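Local atomic coordinates of ferredoxin-NADP reductase (Neisseria gonorrhoeae MIA_2011_03-10, PDB entry 5TR9), a protein that probably catalyses electron transfer between NADP(H) and ferredoxin through a bound FAD cofactor. Residues 27-32 against 162-167; 125-130 against 153-158; 186-191 against 215-220. All coordinates share one frame; numbering follows the deposited sequence. Where two conformers were deposited one is given.

Interaction 1 of 3, residues 27-32 against 162-167; sequences HHTPKL and ELIFND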
loop_
_atom_site.group_PDB
_atom_site.type_symbol
_atom_site.label_atom_id
_atom_site.label_comp_id
_atom_site.label_asym_id
_atom_site.label_seq_id
_atom_site.Cartn_x
_atom_site.Cartn_y
_atom_site.Cartn_z
ATOM N N HIS A 27 5.623 -16.796 -4.967
ATOM C CA HIS A 27 4.484 -17.112 -4.109
ATOM C C HIS A 27 4.896 -16.995 -2.647
ATOM O O HIS A 27 5.813 -17.694 -2.192
ATOM C CB HIS A 27 3.942 -18.507 -4.394
ATOM C CG HIS A 27 2.968 -18.550 -5.522
ATOM N ND1 HIS A 27 3.362 -18.586 -6.843
ATOM C CD2 HIS A 27 1.614 -18.548 -5.530
ATOM C CE1 HIS A 27 2.291 -18.616 -7.618
ATOM N NE2 HIS A 27 1.219 -18.598 -6.846
ATOM N N HIS A 28 4.228 -16.102 -1.921
ATOM C CA HIS A 28 4.392 -16.019 -0.475
ATOM C C HIS A 28 3.434 -16.957 0.240
ATOM O O HIS A 28 3.781 -17.531 1.282
ATOM C CB HIS A 28 4.189 -14.578 -0.017
ATOM C CG HIS A 28 5.130 -13.617 -0.671
ATOM N ND1 HIS A 28 6.245 -13.114 -0.033
ATOM C CD2 HIS A 28 5.141 -13.092 -1.920
ATOM C CE1 HIS A 28 6.890 -12.302 -0.855
ATOM N NE2 HIS A 28 6.246 -12.279 -2.009
ATOM N N THR A 29 2.234 -17.107 -0.312
ATOM C CA THR A 29 1.248 -18.125 0.024
ATOM C C THR A 29 0.697 -18.610 -1.309
ATOM O O THR A 29 1.066 -18.056 -2.357
ATOM C CB THR A 29 0.116 -17.565 0.888
ATOM O OG1 THR A 29 -0.710 -16.744 0.056
ATOM C CG2 THR A 29 0.641 -16.742 2.065
ATOM N N PRO A 30 -0.190 -19.609 -1.327
ATOM C CA PRO A 30 -0.783 -20.023 -2.607
ATOM C C PRO A 30 -1.496 -18.911 -3.347
ATOM O O PRO A 30 -1.617 -18.998 -4.575
ATOM C CB PRO A 30 -1.758 -21.132 -2.195
ATOM C CG PRO A 30 -1.127 -21.730 -0.973
ATOM C CD PRO A 30 -0.542 -20.546 -0.242
ATOM N N LYS A 31 -1.959 -17.864 -2.660
ATOM C CA LYS A 31 -2.786 -16.831 -3.264
ATOM C C LYS A 31 -2.186 -15.432 -3.174
ATOM O O LYS A 31 -2.821 -14.476 -3.635
ATOM C CB LYS A 31 -4.179 -16.828 -2.611
ATOM C CG LYS A 31 -4.925 -18.149 -2.723
ATOM C CD LYS A 31 -5.257 -18.466 -4.173
ATOM C CE LYS A 31 -5.910 -19.828 -4.315
ATOM N NZ LYS A 31 -5.995 -20.248 -5.743
ATOM N N LEU A 32 -1.000 -15.270 -2.586
ATOM C CA LEU A 32 -0.366 -13.959 -2.478
ATOM C C LEU A 32 0.967 -14.005 -3.210
ATOM O O LEU A 32 1.862 -14.768 -2.824
ATOM C CB LEU A 32 -0.167 -13.556 -1.011
ATOM C CG LEU A 32 -1.475 -13.418 -0.209
ATOM C CD1 LEU A 32 -1.182 -13.115 1.254
ATOM C CD2 LEU A 32 -2.384 -12.356 -0.806
ATOM N N GLU A 162 -1.247 -13.936 6.039
ATOM C CA GLU A 162 -1.318 -12.853 5.069
ATOM C C GLU A 162 -0.357 -11.713 5.380
ATOM O O GLU A 162 -0.236 -10.791 4.566
ATOM C CB GLU A 162 -2.756 -12.333 4.985
ATOM C CG GLU A 162 -3.691 -13.397 4.414
ATOM C CD GLU A 162 -5.167 -13.084 4.559
ATOM O OE1 GLU A 162 -5.623 -12.790 5.682
ATOM O OE2 GLU A 162 -5.887 -13.185 3.541
ATOM N N LEU A 163 0.328 -11.755 6.525
ATOM C CA LEU A 163 1.294 -10.714 6.891
ATOM C C LEU A 163 2.638 -11.038 6.238
ATOM O O LEU A 163 3.625 -11.385 6.893
ATOM C CB LEU A 163 1.422 -10.620 8.408
ATOM C CG LEU A 163 0.179 -10.204 9.213
ATOM C CD1 LEU A 163 0.390 -10.462 10.704
ATOM C CD2 LEU A 163 -0.173 -8.745 8.958
ATOM N N ILE A 164 2.663 -10.948 4.903
ATOM C CA ILE A 164 3.816 -11.479 4.179
ATOM C C ILE A 164 5.021 -10.551 4.210
ATOM O O ILE A 164 6.109 -10.961 3.779
ATOM C CB ILE A 164 3.445 -11.829 2.723
ATOM C CG1 ILE A 164 2.995 -10.596 1.949
ATOM C CG2 ILE A 164 2.359 -12.934 2.679
ATOM C CD1 ILE A 164 3.035 -10.811 0.434
ATOM N N PHE A 165 4.872 -9.336 4.732
ATOM C CA PHE A 165 5.991 -8.418 4.915
ATOM C C PHE A 165 6.368 -8.273 6.383
ATOM O O PHE A 165 7.187 -7.415 6.723
ATOM C CB PHE A 165 5.650 -7.055 4.302
ATOM C CG PHE A 165 5.216 -7.149 2.866
ATOM C CD1 PHE A 165 6.151 -7.354 1.859
ATOM C CD2 PHE A 165 3.874 -7.079 2.528
ATOM C CE1 PHE A 165 5.761 -7.473 0.529
ATOM C CE2 PHE A 165 3.470 -7.212 1.197
ATOM C CZ PHE A 165 4.416 -7.403 0.201
ATOM N N ASN A 166 5.798 -9.115 7.251
ATOM C CA ASN A 166 5.923 -8.931 8.694
ATOM C C ASN A 166 7.371 -9.021 9.154
ATOM O O ASN A 166 7.839 -8.174 9.922
ATOM C CB ASN A 166 5.073 -9.973 9.417
ATOM C CG ASN A 166 5.272 -9.943 10.913
ATOM O OD1 ASN A 166 4.688 -9.115 11.605
ATOM N ND2 ASN A 166 6.101 -10.848 11.422
ATOM N N ASP A 167 8.087 -10.072 8.732
ATOM C CA ASP A 167 9.474 -10.224 9.165
ATOM C C ASP A 167 10.314 -9.028 8.745
ATOM O O ASP A 167 11.126 -8.522 9.529
ATOM C CB ASP A 167 10.071 -11.514 8.602
ATOM C CG ASP A 167 9.466 -12.757 9.223
ATOM O OD1 ASP A 167 8.629 -12.625 10.141
ATOM O OD2 ASP A 167 9.828 -13.869 8.786
HETATM O O HOH W 1 6.629 -13.454 2.621
#
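Ile164 touches His28, Leu32 and Thr29 where the FAD-binding and NAD-binding domains meet, and the two segments bury 234 Å² between them. Of the isoleucine's two branches, CG2 lies 3.6 Å from CB of His28 and 3.8 Å from CD1 of Leu32, with the methyl of Thr29 slightly farther off. The other ends in CD1, which sits over one face of the His28 imidazole, 3.9 Å from the ring centroid and 19° off the ring normal, a CH-pi contact. Ile164 holds CG1 between its backbone N and carbonyl carbon (chi1 62°), and from there CD1 reaches over the ring while CG2 turns to Leu32. At the other end CD1 of Leu32 rests 3.8 Å from CA of Glu162, beside the aliphatic start of that side chain.

The polar link is indirect. A water lies at the edge of the His28 ring, 2.7 Å from ND1, and donates to the carbonyl O of Ile164 at 2.8 Å. NE2 of the same ring is hydrogen-bonded to OG1 of Thr34, so both ring nitrogens have partners that fix its rotation. Within 27-32, OG1 of Thr29 accepts from N of Lys31 at 3.2 Å, closing an ST turn. The arrangement is an interdomain surface contact: the turn joining antiparallel strands 17-27 and 32-38 of the FAD-binding domain meets the beta turn leading into helix 166-173 of the NAD-binding domain.

Interaction 2 of 3, residues 125-130 against 153-158; sequences MLCTGS and LIHSVS. With FAD (flavin-adenine dinucleotide), chain C.
Two neighbouring parallel strands of the NAD-binding domain, 122-128 and 150-157, meet in the middle of its sheet, linked in the chain through helices 133-139 and 142-147 in a beta-alpha-beta crossover. The short segments run at 15°, axes 4.7 Å apart, and Met125 to Thr128 pair in order with Leu153 to Ser156. The backbone ladder alternates: N of Ile154 donates to O of Met125 at 2.8 Å, N of Cys127 to O of Ile154, N of Ser156 to O of Cys127, and N of Gly129 to O of Ser156 at 3.0 Å. On one face CB of Met125 touches CD1 of Leu153 at 3.7 Å, and helix 133-139 packs on both residues; on the other, CD2 of Leu126 lies alongside Ile154, and Leu126 also packs on helix 235-247. Beyond the strand, OG of Ser130 accepts from N6A of FAD at 2.9 Å, bringing the strand end to the cofactor's adenine. His155 carries CG anti to its backbone N (chi1 -172°), which leans the ring obliquely toward the C-terminal end of strand 122-128, past SG of Cys127. There its NE2 donates to O of Gly129 at 2.7 Å, in the carbonyl plane on a lone pair.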
loop_
_atom_site.group_PDB
_atom_site.type_symbol
_atom_site.label_atom_id
_atom_site.label_comp_id
_atom_site.label_asym_id
_atom_site.label_seq_id
_atom_site.Cartn_x
_atom_site.Cartn_y
_atom_site.Cartn_z
ATOM N N MET A 125 0.256 5.424 8.419
ATOM C CA MET A 125 -0.278 4.752 7.238
ATOM C C MET A 125 -1.139 3.575 7.688
ATOM O O MET A 125 -0.654 2.682 8.386
ATOM C CB MET A 125 0.875 4.302 6.333
ATOM C CG MET A 125 1.670 5.491 5.775
ATOM S SD MET A 125 3.204 5.023 4.944
ATOM C CE MET A 125 4.111 4.423 6.346
ATOM N N LEU A 126 -2.415 3.581 7.294
ATOM C CA LEU A 126 -3.388 2.570 7.697
ATOM C C LEU A 126 -3.784 1.779 6.461
ATOM O O LEU A 126 -4.236 2.365 5.474
ATOM C CB LEU A 126 -4.622 3.234 8.318
ATOM C CG LEU A 126 -4.394 4.195 9.494
ATOM C CD1 LEU A 126 -5.705 4.876 9.841
ATOM C CD2 LEU A 126 -3.854 3.424 10.701
ATOM N N CYS A 127 -3.619 0.458 6.492
ATOM C CA CYS A 127 -3.944 -0.270 5.273
ATOM C C CYS A 127 -4.499 -1.649 5.590
ATOM O O CYS A 127 -4.321 -2.176 6.693
ATOM C CB CYS A 127 -2.722 -0.401 4.352
ATOM S SG CYS A 127 -1.303 -1.237 5.101
ATOM N N THR A 128 -5.176 -2.224 4.589
ATOM C CA THR A 128 -5.641 -3.607 4.635
ATOM C C THR A 128 -5.143 -4.353 3.410
ATOM O O THR A 128 -5.063 -3.792 2.318
ATOM C CB THR A 128 -7.178 -3.732 4.668
ATOM O OG1 THR A 128 -7.736 -3.351 3.399
ATOM C CG2 THR A 128 -7.762 -2.876 5.775
ATOM N N GLY A 129 -4.850 -5.642 3.603
ATOM C CA GLY A 129 -4.612 -6.513 2.462
ATOM C C GLY A 129 -3.520 -5.987 1.556
ATOM O O GLY A 129 -2.445 -5.585 2.014
ATOM N N SER A 130 -3.804 -5.973 0.250
ATOM C CA SER A 130 -2.823 -5.469 -0.709
ATOM C C SER A 130 -2.655 -3.954 -0.650
ATOM O O SER A 130 -1.753 -3.428 -1.311
ATOM C CB SER A 130 -3.194 -5.903 -2.131
ATOM O OG SER A 130 -4.513 -5.501 -2.466
ATOM N N LEU A 153 3.234 2.303 10.342
ATOM C CA LEU A 153 2.486 1.520 9.369
ATOM C C LEU A 153 1.672 0.477 10.114
ATOM O O LEU A 153 2.231 -0.324 10.872
ATOM C CB LEU A 153 3.436 0.871 8.356
ATOM C CG LEU A 153 2.792 -0.019 7.293
ATOM C CD1 LEU A 153 1.769 0.734 6.474
ATOM C CD2 LEU A 153 3.890 -0.618 6.395
ATOM N N ILE A 154 0.358 0.499 9.908
ATOM C CA ILE A 154 -0.571 -0.453 10.511
ATOM C C ILE A 154 -1.137 -1.285 9.367
ATOM O O ILE A 154 -1.822 -0.743 8.485
ATOM C CB ILE A 154 -1.697 0.256 11.287
ATOM C CG1 ILE A 154 -1.183 1.059 12.492
ATOM C CG2 ILE A 154 -2.708 -0.778 11.802
ATOM C CD1 ILE A 154 -0.412 2.317 12.193
ATOM N N HIS A 155 -0.848 -2.597 9.355
ATOM C CA HIS A 155 -1.318 -3.485 8.284
ATOM C C HIS A 155 -2.335 -4.474 8.843
ATOM O O HIS A 155 -1.975 -5.369 9.620
ATOM C CB HIS A 155 -0.158 -4.235 7.623
ATOM C CG HIS A 155 -0.563 -5.004 6.397
ATOM N ND1 HIS A 155 0.111 -6.130 5.969
ATOM C CD2 HIS A 155 -1.569 -4.804 5.510
ATOM C CE1 HIS A 155 -0.454 -6.581 4.861
ATOM N NE2 HIS A 155 -1.479 -5.797 4.563
ATOM N N SER A 156 -3.585 -4.325 8.420
ATOM C CA SER A 156 -4.682 -5.213 8.809
ATOM C C SER A 156 -4.899 -6.287 7.749
ATOM O O SER A 156 -5.019 -5.979 6.559
ATOM C CB SER A 156 -5.965 -4.403 9.009
ATOM O OG SER A 156 -7.115 -5.232 9.131
ATOM N N VAL A 157 -4.979 -7.545 8.189
ATOM C CA VAL A 157 -5.352 -8.679 7.351
ATOM C C VAL A 157 -6.253 -9.573 8.192
ATOM O O VAL A 157 -6.417 -9.360 9.392
ATOM C CB VAL A 157 -4.129 -9.473 6.856
ATOM C CG1 VAL A 157 -3.204 -8.579 6.011
ATOM C CG2 VAL A 157 -3.376 -10.054 8.048
ATOM N N SER A 158 -6.811 -10.610 7.565
ATOM C CA SER A 158 -7.672 -11.513 8.334
ATOM C C SER A 158 -6.878 -12.501 9.186
ATOM O O SER A 158 -7.207 -12.727 10.360
ATOM C CB SER A 158 -8.597 -12.282 7.398
ATOM O OG SER A 158 -9.526 -11.417 6.753
HETATM P PA FAD C . -11.584 -8.245 -10.666
HETATM O O1A FAD C . -12.599 -8.540 -11.720
HETATM O O2A FAD C . -10.779 -6.963 -10.847
HETATM O O5B FAD C . -12.228 -8.146 -9.246
HETATM C C5B FAD C . -13.155 -9.142 -8.770
HETATM C C4B FAD C . -13.459 -8.810 -7.330
HETATM O O4B FAD C . -12.312 -9.145 -6.523
HETATM C C3B FAD C . -13.700 -7.334 -7.045
HETATM O O3B FAD C . -15.052 -6.959 -7.283
HETATM C C2B FAD C . -13.353 -7.227 -5.559
HETATM O O2B FAD C . -14.440 -7.642 -4.738
HETATM C C1B FAD C . -12.234 -8.258 -5.417
HETATM N N9A FAD C . -10.885 -7.711 -5.387
HETATM C C8A FAD C . -10.174 -7.180 -6.429
HETATM N N7A FAD C . -8.954 -6.815 -6.109
HETATM C C5A FAD C . -8.856 -7.148 -4.766
HETATM C C6A FAD C . -7.810 -7.015 -3.835
HETATM N N6A FAD C . -6.621 -6.481 -4.133
HETATM N N1A FAD C . -8.041 -7.434 -2.569
HETATM C C2A FAD C . -9.232 -7.967 -2.273
HETATM N N3A FAD C . -10.293 -8.140 -3.068
HETATM C C4A FAD C . -10.033 -7.716 -4.312
HETATM N N1 FAD C . -4.904 -5.388 -6.500
HETATM C C2 FAD C . -3.800 -5.979 -5.962
HETATM O O2 FAD C . -3.756 -7.204 -5.772
HETATM N N3 FAD C . -2.718 -5.186 -5.598
HETATM C C4 FAD C . -2.642 -3.808 -5.730
HETATM O O4 FAD C . -1.626 -3.202 -5.389
HETATM C C4X FAD C . -3.815 -3.203 -6.313
HETATM N N5 FAD C . -3.836 -1.890 -6.456
HETATM C C5X FAD C . -4.964 -1.320 -7.015
HETATM C C6 FAD C . -5.001 0.067 -7.180
HETATM C C7 FAD C . -6.111 0.691 -7.736
HETATM C C7M FAD C . -6.113 2.187 -7.915
HETATM C C8 FAD C . -7.207 -0.082 -8.151
HETATM C C8M FAD C . -8.420 0.573 -8.764
HETATM C C9 FAD C . -7.176 -1.465 -7.981
HETATM C C9A FAD C . -6.065 -2.090 -7.424
HETATM N N10 FAD C . -6.015 -3.488 -7.200
HETATM C C10 FAD C . -4.896 -4.075 -6.677
HETATM C "C1'" FAD C . -7.058 -4.373 -7.723
HETATM C "C2'" FAD C . -6.624 -4.916 -9.098
HETATM O "O2'" FAD C . -6.649 -3.897 -10.100
HETATM C "C3'" FAD C . -7.501 -6.088 -9.544
HETATM O "O3'" FAD C . -8.872 -5.740 -9.394
HETATM C "C4'" FAD C . -7.135 -7.420 -8.886
HETATM O "O4'" FAD C . -5.836 -7.814 -9.336
HETATM C "C5'" FAD C . -8.121 -8.527 -9.198
HETATM O "O5'" FAD C . -8.277 -8.627 -10.627
HETATM P P FAD C . -9.214 -9.738 -11.262
HETATM O O1P FAD C . -8.704 -11.123 -10.884
HETATM O O2P FAD C . -9.373 -9.415 -12.706
HETATM O O3P FAD C . -10.601 -9.477 -10.493
#

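Interaction 3 of 3, residues 186-191 against 215-220; sequences RFVPVT and EQALHT
Arg186 reaches from its strand to the C-terminal end of helix 213-218, and its side chain changes character along the way. CB begins in apolar company, 3.7 Å from CD2 of Leu218. The chain then bends at chi2 (73°), and CG and CD carry the head group past the leucine toward the residues that follow the helix. NE comes within 4.1 Å of O of Leu218. At the tip, CZ lies 3.4 Å from the same O of Leu218, which sits over one face of the guanidinium, 3.1 Å above its plane. NH1 is also 3.3 Å from that oxygen, but the angle is too poor for a hydrogen bond. At the edge NH1 donates to OG1 of Thr220 at 2.8 Å with an angle of 145°, the hydroxyl lying only 12° out of the guanidinium plane. NH1 also bonds to OD1 of Asn152, so this one nitrogen has partners on strand 150-157 as well as after the helix. The carbonyl at the helix end may add a favourable electrostatic term to the positive head.

Farther along the strand, CG2 of Val188 continues the apolar patch, 3.7 Å from CD2 of Leu218 and 4.1 Å from CB of Ala217. CD2 of Leu218 thus touches both strand residues. The helix closes in a Schellman motif, with His219 at positive phi, and this turn is what delivers Thr220 to the arginine. Helix 213-218 thereby packs on strand 185-191 of the parallel sheet, between strands 150-157 and 200-201 in sheet order, while Leu218 also touches Asn152 and Val188 touches Leu200.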
loop_
_atom_site.group_PDB
_atom_site.type_symbol
_atom_site.label_atom_id
_atom_site.label_comp_id
_atom_site.label_asym_id
_atom_site.label_seq_id
_atom_site.Cartn_x
_atom_site.Cartn_y
_atom_site.Cartn_z
ATOM N N ARG A 186 7.634 2.502 13.113
ATOM C CA ARG A 186 6.838 1.553 13.878
ATOM C C ARG A 186 5.978 0.740 12.927
ATOM O O ARG A 186 5.344 1.298 12.024
ATOM C CB ARG A 186 5.928 2.253 14.897
ATOM C CG ARG A 186 6.635 2.932 16.065
ATOM C CD ARG A 186 7.348 4.217 15.657
ATOM N NE ARG A 186 7.692 5.020 16.830
ATOM C CZ ARG A 186 6.907 5.965 17.336
ATOM N NH1 ARG A 186 5.736 6.236 16.761
ATOM N NH2 ARG A 186 7.293 6.637 18.416
ATOM N N PHE A 187 5.935 -0.572 13.141
ATOM C CA PHE A 187 5.052 -1.454 12.391
ATOM C C PHE A 187 4.116 -2.169 13.353
ATOM O O PHE A 187 4.568 -2.767 14.334
ATOM C CB PHE A 187 5.860 -2.477 11.578
ATOM C CG PHE A 187 5.008 -3.507 10.887
ATOM C CD1 PHE A 187 4.102 -3.131 9.904
ATOM C CD2 PHE A 187 5.107 -4.846 11.231
ATOM C CE1 PHE A 187 3.308 -4.082 9.254
ATOM C CE2 PHE A 187 4.321 -5.798 10.582
ATOM C CZ PHE A 187 3.425 -5.413 9.603
ATOM N N VAL A 188 2.822 -2.110 13.064
ATOM C CA VAL A 188 1.803 -2.752 13.891
ATOM C C VAL A 188 0.988 -3.695 13.014
ATOM O O VAL A 188 0.174 -3.235 12.201
ATOM C CB VAL A 188 0.892 -1.712 14.558
ATOM C CG1 VAL A 188 -0.178 -2.408 15.393
ATOM C CG2 VAL A 188 1.722 -0.762 15.426
ATOM N N PRO A 189 1.172 -5.009 13.127
ATOM C CA PRO A 189 0.303 -5.930 12.392
ATOM C C PRO A 189 -1.016 -6.109 13.126
ATOM O O PRO A 189 -1.060 -6.137 14.359
ATOM C CB PRO A 189 1.111 -7.234 12.366
ATOM C CG PRO A 189 1.944 -7.184 13.609
ATOM C CD PRO A 189 2.229 -5.710 13.885
ATOM N N VAL A 190 -2.091 -6.229 12.356
ATOM C CA VAL A 190 -3.438 -6.434 12.884
ATOM C C VAL A 190 -4.027 -7.650 12.182
ATOM O O VAL A 190 -4.026 -7.707 10.952
ATOM C CB VAL A 190 -4.329 -5.201 12.646
ATOM C CG1 VAL A 190 -5.764 -5.492 13.031
ATOM C CG2 VAL A 190 -3.816 -4.000 13.424
ATOM N N THR A 191 -4.512 -8.631 12.944
ATOM C CA THR A 191 -5.216 -9.756 12.327
ATOM C C THR A 191 -6.654 -9.753 12.832
ATOM O O THR A 191 -6.896 -9.962 14.026
ATOM C CB THR A 191 -4.511 -11.086 12.608
ATOM O OG1 THR A 191 -4.322 -11.276 14.013
ATOM C CG2 THR A 191 -3.141 -11.104 11.920
ATOM N N GLU A 215 -2.980 4.257 18.960
ATOM C CA GLU A 215 -2.166 5.243 19.657
ATOM C C GLU A 215 -1.297 4.587 20.726
ATOM O O GLU A 215 -0.111 4.910 20.858
ATOM C CB GLU A 215 -3.084 6.302 20.265
ATOM C CG GLU A 215 -2.464 7.243 21.249
ATOM C CD GLU A 215 -3.463 8.294 21.680
ATOM O OE1 GLU A 215 -3.600 9.313 20.971
ATOM O OE2 GLU A 215 -4.141 8.079 22.703
ATOM N N GLN A 216 -1.866 3.648 21.486
ATOM C CA GLN A 216 -1.095 2.977 22.530
ATOM C C GLN A 216 -0.005 2.085 21.939
ATOM O O GLN A 216 1.114 2.031 22.471
ATOM C CB GLN A 216 -2.033 2.173 23.430
ATOM C CG GLN A 216 -2.800 3.051 24.411
ATOM C CD GLN A 216 -3.941 2.325 25.104
ATOM O OE1 GLN A 216 -4.000 1.092 25.114
ATOM N NE2 GLN A 216 -4.863 3.093 25.683
ATOM N N ALA A 217 -0.309 1.387 20.841
ATOM C CA ALA A 217 0.680 0.514 20.212
ATOM C C ALA A 217 1.851 1.308 19.646
ATOM O O ALA A 217 2.985 0.810 19.619
ATOM C CB ALA A 217 0.024 -0.322 19.112
ATOM N N LEU A 218 1.599 2.541 19.200
ATOM C CA LEU A 218 2.634 3.403 18.643
ATOM C C LEU A 218 3.396 4.187 19.699
ATOM O O LEU A 218 4.448 4.750 19.378
ATOM C CB LEU A 218 2.025 4.390 17.642
ATOM C CG LEU A 218 1.362 3.743 16.421
ATOM C CD1 LEU A 218 0.776 4.807 15.493
ATOM C CD2 LEU A 218 2.359 2.860 15.640
ATOM N N HIS A 219 2.889 4.252 20.931
ATOM C CA HIS A 219 3.507 5.044 21.999
ATOM C C HIS A 219 3.683 6.497 21.566
ATOM O O HIS A 219 4.664 7.155 21.913
ATOM C CB HIS A 219 4.840 4.445 22.441
ATOM C CG HIS A 219 4.753 2.998 22.811
ATOM N ND1 HIS A 219 4.244 2.570 24.019
ATOM C CD2 HIS A 219 5.107 1.881 22.133
ATOM C CE1 HIS A 219 4.293 1.250 24.071
ATOM N NE2 HIS A 219 4.812 0.808 22.939
ATOM N N THR A 220 2.716 6.991 20.795
ATOM C CA THR A 220 2.721 8.347 20.259
ATOM C C THR A 220 1.296 8.867 20.317
ATOM O O THR A 220 0.401 8.264 19.719
ATOM C CB THR A 220 3.228 8.372 18.809
ATOM O OG1 THR A 220 4.552 7.829 18.746
ATOM C CG2 THR A 220 3.240 9.796 18.265
#

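Interaction 2 is the buried one, with a continuous backbone ladder inside the parallel sheet; interaction 3 is partly buried and interaction 1 lies at the surface. Interactions 2 and 3 share that sheet, since strands 150-157 and 185-191 are neighbours in it, and probable hydrogen bonds from Leu153 N to Arg186 O and from Val190 N to His155 O join them. Interaction 1 alone spans the two domains, and there a methyl-on-ring contact and a bridging water replace direct bonds. Its 162-167 segment still reaches the others: Leu163 packs on Val157 of interaction 2 through CD2 and on Pro189 of interaction 3 through CD1. A side-chain bond from a charged group distinguishes interaction 3.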